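Local atomic coordinates of major capsid protein (Faustovirus, PDB entry 5J7O), a protein that forms the trimeric double jelly-roll building block of the viral capsid, probably the main component of the protein shell enclosing the double-stranded DNA genome. Residues Thr76-Gly81 / Ser87-Ser92; Asp98-Met103 / Gly318-Thr323; Arg188-Val193 / Leu198-Ala203. All coordinates share one frame; numbering follows the deposited sequence.

Interaction 1. Residues Thr76-Gly81 / Ser87-Ser92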
# COMPACT_ATOMS: atom_id res chain seq x y z
N THR B 76 20.35 -28.22 -9.05
CA THR B 76 20.44 -29.67 -9.19
C THR B 76 19.04 -30.26 -9.27
O THR B 76 18.06 -29.65 -8.84
CB THR B 76 21.22 -30.30 -8.03
OG1 THR B 76 21.46 -31.69 -8.31
CG2 THR B 76 20.44 -30.18 -6.73
N ARG B 77 18.97 -31.46 -9.82
CA ARG B 77 17.72 -32.18 -10.02
C ARG B 77 17.50 -33.20 -8.91
O ARG B 77 18.45 -33.60 -8.23
CB ARG B 77 17.73 -32.89 -11.38
CG ARG B 77 17.81 -31.94 -12.56
CD ARG B 77 17.38 -32.61 -13.85
NE ARG B 77 17.38 -31.67 -14.97
CZ ARG B 77 16.40 -30.81 -15.21
NH1 ARG B 77 15.33 -30.76 -14.42
NH2 ARG B 77 16.48 -29.99 -16.25
N PRO B 78 16.26 -33.63 -8.69
CA PRO B 78 16.01 -34.61 -7.63
C PRO B 78 16.53 -36.00 -8.00
O PRO B 78 16.69 -36.35 -9.17
CB PRO B 78 14.48 -34.61 -7.51
CG PRO B 78 14.01 -34.18 -8.85
CD PRO B 78 15.01 -33.17 -9.32
N ASN B 79 16.79 -36.79 -6.96
CA ASN B 79 17.20 -38.17 -7.11
C ASN B 79 16.03 -39.11 -7.40
O ASN B 79 16.25 -40.30 -7.61
CB ASN B 79 17.92 -38.65 -5.85
CG ASN B 79 18.89 -37.63 -5.31
OD1 ASN B 79 19.65 -37.01 -6.06
ND2 ASN B 79 18.88 -37.44 -3.99
N THR B 80 14.80 -38.59 -7.41
CA THR B 80 13.60 -39.41 -7.42
C THR B 80 12.84 -39.34 -8.75
O THR B 80 11.63 -39.56 -8.79
CB THR B 80 12.68 -39.01 -6.27
OG1 THR B 80 12.59 -37.58 -6.21
CG2 THR B 80 13.23 -39.53 -4.95
N GLY B 81 13.55 -39.05 -9.84
CA GLY B 81 12.94 -39.14 -11.15
C GLY B 81 11.93 -38.03 -11.43
O GLY B 81 11.99 -36.93 -10.87
N SER B 87 3.61 -36.56 -3.83
CA SER B 87 4.78 -37.43 -3.81
C SER B 87 5.89 -36.76 -3.01
O SER B 87 5.80 -35.60 -2.62
CB SER B 87 5.26 -37.74 -5.23
OG SER B 87 5.75 -36.58 -5.88
N THR B 88 6.95 -37.53 -2.77
CA THR B 88 8.13 -37.05 -2.07
C THR B 88 9.25 -36.83 -3.07
O THR B 88 9.59 -37.72 -3.86
CB THR B 88 8.58 -38.05 -1.00
OG1 THR B 88 7.60 -38.08 0.06
CG2 THR B 88 9.92 -37.64 -0.42
N ILE B 89 9.82 -35.62 -3.05
CA ILE B 89 10.92 -35.24 -3.93
C ILE B 89 12.14 -34.98 -3.06
O ILE B 89 12.05 -34.29 -2.04
CB ILE B 89 10.56 -33.99 -4.76
CG1 ILE B 89 9.33 -34.26 -5.62
CG2 ILE B 89 11.73 -33.55 -5.61
CD1 ILE B 89 8.84 -33.05 -6.38
N GLN B 90 13.28 -35.55 -3.45
CA GLN B 90 14.50 -35.45 -2.66
C GLN B 90 15.66 -34.98 -3.53
O GLN B 90 15.92 -35.56 -4.58
CB GLN B 90 14.86 -36.78 -2.00
CG GLN B 90 16.01 -36.66 -1.01
CD GLN B 90 16.53 -38.00 -0.56
OE1 GLN B 90 17.04 -38.78 -1.36
NE2 GLN B 90 16.42 -38.28 0.73
N PHE B 91 16.35 -33.94 -3.07
CA PHE B 91 17.56 -33.44 -3.70
C PHE B 91 18.76 -33.78 -2.83
O PHE B 91 18.70 -33.71 -1.60
CB PHE B 91 17.51 -31.92 -3.89
CG PHE B 91 16.33 -31.43 -4.68
CD1 PHE B 91 15.13 -31.15 -4.05
CD2 PHE B 91 16.43 -31.23 -6.04
CE1 PHE B 91 14.05 -30.69 -4.76
CE2 PHE B 91 15.35 -30.77 -6.77
CZ PHE B 91 14.15 -30.50 -6.12
N SER B 92 19.86 -34.16 -3.48
CA SER B 92 21.15 -34.14 -2.80
C SER B 92 21.73 -32.74 -2.87
O SER B 92 21.51 -31.99 -3.83
CB SER B 92 22.12 -35.14 -3.44
OG SER B 92 21.74 -36.48 -3.17
O HOH W 1 19.85 -34.40 -6.07

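Interaction 2. Residues Asp98-Met103 / Gly318-Thr323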
# COMPACT_ATOMS: atom_id res chain seq x y z
N ASP B 98 32.88 -24.19 -0.33
CA ASP B 98 33.29 -24.47 1.04
C ASP B 98 32.10 -24.39 1.99
O ASP B 98 32.09 -25.08 3.02
CB ASP B 98 34.38 -23.49 1.47
CG ASP B 98 35.59 -23.51 0.55
OD1 ASP B 98 36.04 -24.62 0.21
OD2 ASP B 98 36.07 -22.43 0.18
N PHE B 99 31.11 -23.57 1.66
CA PHE B 99 29.89 -23.43 2.44
C PHE B 99 28.72 -23.39 1.48
O PHE B 99 28.87 -23.07 0.30
CB PHE B 99 29.91 -22.16 3.31
CG PHE B 99 31.07 -22.07 4.25
CD1 PHE B 99 32.32 -21.66 3.80
CD2 PHE B 99 30.92 -22.36 5.59
CE1 PHE B 99 33.39 -21.57 4.67
CE2 PHE B 99 31.99 -22.27 6.47
CZ PHE B 99 33.23 -21.88 6.00
N PHE B 100 27.53 -23.73 1.98
CA PHE B 100 26.30 -23.52 1.23
C PHE B 100 25.32 -22.73 2.08
O PHE B 100 25.29 -22.85 3.31
CB PHE B 100 25.67 -24.85 0.74
CG PHE B 100 25.49 -25.89 1.81
CD1 PHE B 100 26.50 -26.80 2.09
CD2 PHE B 100 24.29 -26.00 2.49
CE1 PHE B 100 26.33 -27.77 3.05
CE2 PHE B 100 24.12 -26.97 3.46
CZ PHE B 100 25.14 -27.86 3.74
N SER B 101 24.52 -21.90 1.41
CA SER B 101 23.70 -20.92 2.09
C SER B 101 22.23 -21.00 1.67
O SER B 101 21.59 -22.04 1.82
CB SER B 101 24.25 -19.51 1.84
OG SER B 101 23.66 -18.56 2.71
N ASP B 102 21.70 -19.90 1.14
CA ASP B 102 20.28 -19.82 0.85
C ASP B 102 19.88 -20.78 -0.27
O ASP B 102 20.66 -21.06 -1.19
CB ASP B 102 19.89 -18.38 0.47
CG ASP B 102 20.73 -17.83 -0.67
OD1 ASP B 102 21.91 -17.52 -0.43
OD2 ASP B 102 20.19 -17.69 -1.79
N MET B 103 18.65 -21.28 -0.18
CA MET B 103 18.13 -22.27 -1.12
C MET B 103 16.76 -21.84 -1.62
O MET B 103 15.96 -21.28 -0.87
CB MET B 103 18.04 -23.65 -0.48
CG MET B 103 19.38 -24.22 -0.02
SD MET B 103 19.24 -25.88 0.65
CE MET B 103 20.96 -26.24 1.01
N GLY B 318 26.83 -36.89 0.59
CA GLY B 318 26.30 -38.24 0.53
C GLY B 318 25.34 -38.60 1.64
O GLY B 318 24.66 -39.62 1.55
N GLN B 319 25.28 -37.79 2.70
CA GLN B 319 24.36 -38.01 3.81
C GLN B 319 23.53 -36.76 4.10
O GLN B 319 22.92 -36.66 5.17
CB GLN B 319 25.13 -38.44 5.07
CG GLN B 319 26.49 -37.77 5.20
CD GLN B 319 27.09 -37.93 6.58
OE1 GLN B 319 27.27 -36.95 7.30
NE2 GLN B 319 27.41 -39.17 6.95
N ARG B 320 23.49 -35.82 3.17
CA ARG B 320 22.76 -34.56 3.32
C ARG B 320 21.76 -34.44 2.19
O ARG B 320 22.11 -34.60 1.01
CB ARG B 320 23.73 -33.37 3.33
CG ARG B 320 24.69 -33.34 2.15
CD ARG B 320 25.80 -32.32 2.35
NE ARG B 320 26.45 -31.97 1.09
CZ ARG B 320 27.55 -31.23 1.00
NH1 ARG B 320 28.13 -30.77 2.09
NH2 ARG B 320 28.06 -30.96 -0.19
N PHE B 321 20.50 -34.15 2.53
CA PHE B 321 19.44 -34.12 1.54
C PHE B 321 18.43 -33.04 1.88
O PHE B 321 18.28 -32.65 3.05
CB PHE B 321 18.72 -35.47 1.45
CG PHE B 321 19.61 -36.62 1.09
CD1 PHE B 321 19.86 -36.93 -0.23
CD2 PHE B 321 20.19 -37.40 2.08
CE1 PHE B 321 20.68 -38.00 -0.57
CE2 PHE B 321 21.02 -38.46 1.75
CZ PHE B 321 21.26 -38.76 0.43
N ILE B 322 17.74 -32.56 0.85
CA ILE B 322 16.56 -31.72 1.00
C ILE B 322 15.38 -32.52 0.48
O ILE B 322 15.30 -32.83 -0.72
CB ILE B 322 16.70 -30.38 0.25
CG1 ILE B 322 17.77 -29.51 0.91
CG2 ILE B 322 15.37 -29.65 0.22
CD1 ILE B 322 17.47 -29.16 2.36
N THR B 323 14.46 -32.88 1.37
CA THR B 323 13.29 -33.67 1.04
C THR B 323 12.06 -32.77 1.08
O THR B 323 11.88 -31.99 2.02
CB THR B 323 13.13 -34.85 2.00
OG1 THR B 323 14.15 -35.82 1.74
CG2 THR B 323 11.76 -35.49 1.86

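Interaction 3. Residues Arg188-Val193 / Leu198-Ala203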
# COMPACT_ATOMS: atom_id res chain seq x y z
N ARG B 188 5.58 -30.66 3.47
CA ARG B 188 6.71 -30.71 4.39
C ARG B 188 7.99 -30.45 3.62
O ARG B 188 8.12 -30.80 2.44
CB ARG B 188 6.79 -32.07 5.11
CG ARG B 188 5.45 -32.64 5.55
CD ARG B 188 5.60 -33.71 6.61
NE ARG B 188 5.80 -33.14 7.94
CZ ARG B 188 4.81 -32.82 8.77
NH1 ARG B 188 3.55 -33.01 8.41
NH2 ARG B 188 5.08 -32.30 9.96
N VAL B 189 8.95 -29.81 4.30
CA VAL B 189 10.26 -29.51 3.75
C VAL B 189 11.30 -29.93 4.78
O VAL B 189 11.27 -29.45 5.92
CB VAL B 189 10.42 -28.02 3.40
CG1 VAL B 189 11.81 -27.75 2.84
CG2 VAL B 189 9.35 -27.58 2.41
N LYS B 190 12.20 -30.83 4.39
CA LYS B 190 13.13 -31.46 5.32
C LYS B 190 14.57 -31.18 4.93
O LYS B 190 14.94 -31.26 3.76
CB LYS B 190 12.90 -32.97 5.37
CG LYS B 190 11.67 -33.40 6.15
CD LYS B 190 11.35 -34.87 5.90
CE LYS B 190 12.57 -35.75 6.12
NZ LYS B 190 12.30 -37.17 5.76
N PHE B 191 15.39 -30.86 5.94
CA PHE B 191 16.84 -30.83 5.82
C PHE B 191 17.37 -32.03 6.60
O PHE B 191 17.36 -32.02 7.84
CB PHE B 191 17.42 -29.52 6.35
CG PHE B 191 18.92 -29.45 6.29
CD1 PHE B 191 19.62 -30.06 5.26
CD2 PHE B 191 19.64 -28.79 7.28
CE1 PHE B 191 21.00 -30.00 5.21
CE2 PHE B 191 21.02 -28.73 7.23
CZ PHE B 191 21.70 -29.34 6.20
N GLU B 192 17.84 -33.04 5.89
CA GLU B 192 18.11 -34.36 6.45
C GLU B 192 19.60 -34.64 6.47
O GLU B 192 20.28 -34.47 5.45
CB GLU B 192 17.37 -35.43 5.65
CG GLU B 192 16.94 -36.65 6.44
CD GLU B 192 15.95 -37.50 5.67
OE1 GLU B 192 15.33 -36.98 4.72
OE2 GLU B 192 15.80 -38.69 6.02
N VAL B 193 20.11 -35.07 7.62
CA VAL B 193 21.51 -35.44 7.78
C VAL B 193 21.58 -36.76 8.54
O VAL B 193 20.99 -36.89 9.62
CB VAL B 193 22.32 -34.36 8.53
CG1 VAL B 193 23.79 -34.74 8.59
CG2 VAL B 193 22.16 -33.00 7.85
N LEU B 198 17.19 -32.88 10.51
CA LEU B 198 17.88 -31.84 11.26
C LEU B 198 16.96 -30.64 11.49
O LEU B 198 17.01 -30.00 12.54
CB LEU B 198 19.16 -31.42 10.55
CG LEU B 198 20.20 -30.64 11.36
CD1 LEU B 198 21.60 -30.91 10.84
CD2 LEU B 198 19.91 -29.15 11.32
N ASP B 199 16.13 -30.32 10.50
CA ASP B 199 15.12 -29.27 10.65
C ASP B 199 14.06 -29.47 9.58
O ASP B 199 14.35 -29.96 8.48
CB ASP B 199 15.73 -27.87 10.54
CG ASP B 199 14.75 -26.78 10.93
OD1 ASP B 199 13.86 -27.06 11.76
OD2 ASP B 199 14.87 -25.65 10.41
N GLU B 200 12.83 -29.09 9.91
CA GLU B 200 11.72 -29.28 8.99
C GLU B 200 10.59 -28.32 9.36
O GLU B 200 10.45 -27.92 10.52
CB GLU B 200 11.21 -30.72 9.03
CG GLU B 200 10.94 -31.23 10.43
CD GLU B 200 10.24 -32.58 10.44
OE1 GLU B 200 9.57 -32.91 9.44
OE2 GLU B 200 10.37 -33.30 11.45
N TYR B 201 9.80 -27.96 8.36
CA TYR B 201 8.63 -27.12 8.57
C TYR B 201 7.56 -27.52 7.56
O TYR B 201 7.82 -28.25 6.60
CB TYR B 201 8.97 -25.63 8.45
CG TYR B 201 9.50 -25.20 7.09
CD1 TYR B 201 8.63 -24.86 6.06
CD2 TYR B 201 10.86 -25.12 6.85
CE1 TYR B 201 9.11 -24.47 4.83
CE2 TYR B 201 11.35 -24.72 5.62
CZ TYR B 201 10.46 -24.40 4.61
OH TYR B 201 10.94 -24.01 3.38
N THR B 202 6.35 -27.03 7.78
CA THR B 202 5.20 -27.34 6.94
C THR B 202 4.71 -26.08 6.24
O THR B 202 5.31 -25.01 6.34
CB THR B 202 4.08 -27.99 7.77
OG1 THR B 202 3.55 -27.02 8.68
CG2 THR B 202 4.61 -29.18 8.55
N ALA B 203 3.59 -26.22 5.53
CA ALA B 203 2.92 -25.05 4.97
C ALA B 203 2.41 -24.13 6.07
O ALA B 203 2.26 -22.93 5.85
CB ALA B 203 1.77 -25.48 4.06

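Interaction 1. Residues Thr76-Gly81 / Ser87-Ser92
A loop folding back along an edge strand makes this surface contact: residues 76-81 leave strand 69-76 and run beside strand 88-92, one of the two outermost strands within this chain of a four-stranded antiparallel sheet. The backbone is joined where N79 N donates to Q90 O at 2.8 Å. The N79 amide reaches over the strand, CG anti to the carbonyl carbon (chi1 -43°) turning it toward S92. Its ND2 donates to S92 OG at 3.1 Å, the hydroxyl lying 26° out of the amide plane, and makes a weak bond to Q90 OE1. A water donates to R77 O and N79 OD1 and accepts from S92 N, consistent with OD1 on the water side and ND2 toward S92 OG. P78 works on the apolar side: its CB sits over one face of the F91 ring, 4.3 Å from the centroid, in a CH-pi contact, and touches I89 CG2 at 3.5 Å. I89 and F91 in turn touch I392 of strand 389-401. T80 OG1 receives a weak bond from Q90 N. The chemistry implies a loop held by one backbone bond, the N79 amide and the apolar contact of P78, not by strand pairing.

Interaction 2. Residues Asp98-Met103 / Gly318-Thr323
A buried arginine set against a phenylalanine is the odd feature here: R320 NH1 comes within 3.6 Å of F100 CE1, although the two groups do not stack. Ring and guanidinium planes stand 74° apart, and F100 CD1 lies over one face of the guanidinium. The side chain of R320 is extended from CG to NE, which carries its head across the gap from strand 320-326. The polar end is satisfied beyond the two segments, NE by I93 O and NH1 by I315 O and S312 OG, so that hydrogen bonds to three residues hold the group in place next to the ring. The CA atoms of F100 and R320 are 11.8 Å apart, far more than for paired strands; the residues face one another across the interior between two sheets, one holding strand 99-109 and the other strand 320-326. This is the sandwich packing of a jelly-roll barrel. Further along, the M103 side chain, extended beyond CG, lets SD meet I322 CG1 at 3.9 Å and CD1 at 4.1 Å, the side chains slanting across each other. Both also touch L394 of strand 389-401, while F100 lies against I396 of that strand.

Interaction 3. Residues Arg188-Val193 / Leu198-Ala203
The beta hairpin of strands 186-193 and 196-202 provides this contact, its short segments running 171° apart with axes 4.8 Å from each other. V189 and Y201 form a hydrogen-bonded pair, with V189 N to Y201 O at 3.0 Å and a return bond from Y201 N. In the next such pair F191 N donates to D199 O at 2.9 Å, while the return bond from D199 N to F191 O is weak. L198 N also donates to F191 O, at 2.8 Å, so this carbonyl faces two successive N-H groups, the signature of a classic beta bulge. On the face carrying V189, F191 and Y201, V189 CB rests over the Y201 ring, 4.1 Å from its centroid, in a CH-pi contact. With Y201 CG between backbone N and carbonyl carbon (chi1 62°), the ring lies alongside V189 and turns a face to it; L300 N holds its hydroxyl. F191 meets F303 edge-to-face. L198 CD1 packs on V193 CG2 at 3.7 Å beside the bulge. On the other face, T202 CG2 lies over the R188 guanidinium, 3.5 Å from NH2. R188 NE and E200 OE1, at 4.1 Å, are beyond salt-bridge distance. T202 OG1 bonds E423 and weakly caps L204 N at the start of helix 203-212. The hairpin supplies the last two strands in the sheet order 88-92, 320-326, 186-193, 196-202, consistent with one face of a jelly roll.

How the interactions relate
From the N terminus, interaction 1 comes first and closes a loop of only five residues between 76-81 and 87-92. The chain then enters strand 99-109, where interaction 2 opens; it closes some 215 residues later, at 318-323. Interaction 3, the hairpin 188-193/198-203, falls wholly within that long excursion, whereas interaction 1 is complete before it begins. No two of them cross. All three reach one four-stranded sheet, in the order 88-92, 320-326, 186-193, 196-202. Probable backbone bonds link them: F91 N to I322 O at 2.8 Å, and K190 N to T323 O at 2.7 Å. Interactions 1 and 3 thus lie toward opposite edges of the sheet, while interaction 2 joins its middle to the facing sheet.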